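PDB 6GZU: conserved membrane protein from Chlamydia abortus, which combines deubiquitinating and acetyltransferase activities as a secreted CE-clan effector that induces fragmentation of the Golgi. Local coordinates for residues G205-L210 with R229-F234. Residues are numbered along the deposited sequence; the frame is centred on the assembly and turned at random.
Sequences GIWLSL and RQAQYF
The far end of the Trp207 indole and the two methyls of Leu210 reach from helix 204-217 across to the ring of Phe234 on helix 228-241. The axes of the short segments stay 12.3 Å apart at 67°, so long side chains rather than backbones bridge the gap. Phe234 is the main bump: its CB points toward helix 204-217, and with CG anti to the backbone N (chi1 -175°) the ring is carried on until its CD2/CE2 side lies in the hollow between indole and leucine. CZ3 of Trp207 meets the phenyl edge near its plane, 3.9 Å from CD2, the two rings being inclined rather than stacked. Leu210 straddles CE2 with its fork, CD1 at 3.4 Å and CD2 at 3.7 Å from that atom. About one turn earlier, CB of Ala231 abuts the indole edge near its plane, 4.1 Å from CZ2 of Trp207. Leu235 also touches Trp207, Phe238 packs on Leu210, and Phe234 also touches Tyr221. Away from the zinc site, the contact joins helix 228-241 to helix 204-217 of the Ulp1-type protease domain, whose first residue, Cys204, is probably the catalytic cysteine. With only apolar side chains meeting across the two segments, it probably rests on shape fit and burial of hydrophobic surface.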
ATOM      1  N   GLY A 205      -3.666 -10.209  -4.753  1.00 23.34           N
ATOM      2  CA  GLY A 205      -4.417  -9.137  -4.091  1.00 24.56           C
ATOM      3  C   GLY A 205      -5.051  -9.599  -2.788  1.00 25.57           C
ATOM      4  O   GLY A 205      -5.168  -8.824  -1.828  1.00 24.38           O
ATOM      5  N   ILE A 206      -5.449 -10.863  -2.737  1.00 25.73           N
ATOM      6  CA  ILE A 206      -6.045 -11.419  -1.521  1.00 25.65           C
ATOM      7  C   ILE A 206      -4.934 -11.610  -0.493  1.00 23.85           C
ATOM      8  O   ILE A 206      -5.086 -11.214   0.677  1.00 22.64           O
ATOM      9  CB  ILE A 206      -6.702 -12.749  -1.815  1.00 27.25           C
ATOM     10  CG1 ILE A 206      -7.761 -12.556  -2.908  1.00 29.47           C
ATOM     11  CG2 ILE A 206      -7.317 -13.322  -0.543  1.00 29.23           C
ATOM     12  CD1 ILE A 206      -8.347 -13.860  -3.447  1.00 29.04           C
ATOM     13  N   TRP A 207      -3.796 -12.136  -0.922  1.00 22.32           N
ATOM     14  CA  TRP A 207      -2.702 -12.335   0.016  1.00 21.47           C
ATOM     15  C   TRP A 207      -2.249 -11.030   0.685  1.00 20.41           C
ATOM     16  O   TRP A 207      -2.003 -10.994   1.909  1.00 20.80           O
ATOM     17  CB  TRP A 207      -1.488 -12.940  -0.708  1.00 22.75           C
ATOM     18  CG  TRP A 207      -1.566 -14.418  -0.818  1.00 27.96           C
ATOM     19  CD1 TRP A 207      -1.707 -15.172  -1.969  1.00 30.48           C
ATOM     20  CD2 TRP A 207      -1.441 -15.332   0.256  1.00 32.53           C
ATOM     21  NE1 TRP A 207      -1.724 -16.489  -1.647  1.00 34.02           N
ATOM     22  CE2 TRP A 207      -1.526 -16.630  -0.298  1.00 35.70           C
ATOM     23  CE3 TRP A 207      -1.274 -15.186   1.642  1.00 36.24           C
ATOM     24  CZ2 TRP A 207      -1.477 -17.784   0.487  1.00 39.88           C
ATOM     25  CZ3 TRP A 207      -1.218 -16.333   2.419  1.00 40.23           C
ATOM     26  CH2 TRP A 207      -1.298 -17.620   1.839  1.00 41.59           C
ATOM     27  N   LEU A 208      -2.062  -9.967  -0.096  1.00 19.33           N
ATOM     28  CA  LEU A 208      -1.527  -8.737   0.495  1.00 19.49           C
ATOM     29  C   LEU A 208      -2.593  -8.125   1.412  1.00 19.62           C
ATOM     30  O   LEU A 208      -2.233  -7.492   2.428  1.00 19.65           O
ATOM     31  CB  LEU A 208      -1.073  -7.753  -0.582  1.00 20.90           C
ATOM     32  CG  LEU A 208      -2.150  -7.088  -1.462  1.00 20.45           C
ATOM     33  CD1 LEU A 208      -2.732  -5.817  -0.759  1.00 21.91           C
ATOM     34  CD2 LEU A 208      -1.583  -6.740  -2.837  1.00 22.16           C
ATOM     35  N   SER A 209      -3.886  -8.336   1.121  1.00 19.47           N
ATOM     36  CA  SER A 209      -4.939  -7.818   1.990  1.00 20.86           C
ATOM     37  C   SER A 209      -4.962  -8.562   3.326  1.00 20.67           C
ATOM     38  O   SER A 209      -5.110  -7.941   4.403  1.00 20.75           O
ATOM     39  CB  SER A 209      -6.298  -7.922   1.288  1.00 21.88           C
ATOM     40  OG  SER A 209      -6.312  -7.109   0.125  1.00 22.85           O
ATOM     41  N   LEU A 210      -4.821  -9.892   3.269  1.00 21.04           N
ATOM     42  CA  LEU A 210      -4.699 -10.697   4.491  1.00 22.80           C
ATOM     43  C   LEU A 210      -3.459 -10.257   5.280  1.00 23.27           C
ATOM     44  O   LEU A 210      -3.507 -10.113   6.513  1.00 22.39           O
ATOM     45  CB  LEU A 210      -4.594 -12.195   4.133  1.00 24.37           C
ATOM     46  CG  LEU A 210      -4.464 -13.305   5.183  1.00 27.41           C
ATOM     47  CD1 LEU A 210      -4.799 -14.663   4.517  1.00 28.45           C
ATOM     48  CD2 LEU A 210      -3.049 -13.382   5.778  1.00 28.03           C
ATOM     49  N   ARG A 229      -2.123 -26.991  -0.528  1.00 39.09           N
ATOM     50  CA  ARG A 229      -3.502 -27.216  -0.121  1.00 38.46           C
ATOM     51  C   ARG A 229      -3.774 -26.434   1.173  1.00 39.28           C
ATOM     52  O   ARG A 229      -4.817 -25.782   1.314  1.00 38.22           O
ATOM     53  CB  ARG A 229      -3.794 -28.746  -0.022  1.00 39.08           C
ATOM     54  N   GLN A 230      -2.830 -26.457   2.115  1.00 38.67           N
ATOM     55  CA  GLN A 230      -3.033 -25.706   3.371  1.00 37.93           C
ATOM     56  C   GLN A 230      -3.176 -24.209   3.098  1.00 35.77           C
ATOM     57  O   GLN A 230      -4.018 -23.553   3.697  1.00 36.61           O
ATOM     58  CB  GLN A 230      -1.899 -25.974   4.383  1.00 38.40           C
ATOM     59  CG  GLN A 230      -2.118 -25.349   5.774  1.00 39.44           C
ATOM     60  N   ALA A 231      -2.377 -23.675   2.176  1.00 34.21           N
ATOM     61  CA  ALA A 231      -2.448 -22.244   1.861  1.00 31.97           C
ATOM     62  C   ALA A 231      -3.795 -21.897   1.296  1.00 31.60           C
ATOM     63  O   ALA A 231      -4.343 -20.845   1.605  1.00 31.53           O
ATOM     64  CB  ALA A 231      -1.347 -21.832   0.878  1.00 32.02           C
ATOM     65  N   GLN A 232      -4.322 -22.761   0.433  1.00 33.15           N
ATOM     66  CA  GLN A 232      -5.627 -22.504  -0.155  1.00 35.44           C
ATOM     67  C   GLN A 232      -6.686 -22.456   0.924  1.00 35.79           C
ATOM     68  O   GLN A 232      -7.532 -21.563   0.924  1.00 37.05           O
ATOM     69  CB  GLN A 232      -5.971 -23.546  -1.219  1.00 37.50           C
ATOM     70  CG  GLN A 232      -5.142 -23.397  -2.479  1.00 39.49           C
ATOM     71  N   TYR A 233      -6.617 -23.379   1.878  1.00 36.35           N
ATOM     72  CA  TYR A 233      -7.599 -23.397   2.972  1.00 37.60           C
ATOM     73  C   TYR A 233      -7.473 -22.156   3.851  1.00 36.72           C
ATOM     74  O   TYR A 233      -8.471 -21.621   4.335  1.00 37.56           O
ATOM     75  CB  TYR A 233      -7.433 -24.668   3.822  1.00 41.51           C
ATOM     76  CG  TYR A 233      -8.331 -25.808   3.423  1.00 45.34           C
ATOM     77  CD1 TYR A 233      -8.433 -26.212   2.087  1.00 45.85           C
ATOM     78  CD2 TYR A 233      -9.053 -26.505   4.385  1.00 46.90           C
ATOM     79  CE1 TYR A 233      -9.246 -27.288   1.697  1.00 45.38           C
ATOM     80  N   PHE A 234      -6.233 -21.703   4.043  1.00 34.91           N
ATOM     81  CA  PHE A 234      -5.922 -20.496   4.828  1.00 33.33           C
ATOM     82  C   PHE A 234      -6.560 -19.257   4.202  1.00 32.61           C
ATOM     83  O   PHE A 234      -7.205 -18.454   4.890  1.00 34.50           O
ATOM     84  CB  PHE A 234      -4.400 -20.343   4.913  1.00 33.72           C
ATOM     85  CG  PHE A 234      -3.929 -19.205   5.780  1.00 34.82           C
ATOM     86  CD1 PHE A 234      -4.001 -19.293   7.158  1.00 36.34           C
ATOM     87  CD2 PHE A 234      -3.335 -18.092   5.216  1.00 35.07           C
ATOM     88  CE1 PHE A 234      -3.527 -18.248   7.959  1.00 37.37           C
ATOM     89  CE2 PHE A 234      -2.848 -17.047   6.015  1.00 35.87           C
ATOM     90  CZ  PHE A 234      -2.952 -17.121   7.381  1.00 36.28           C
TER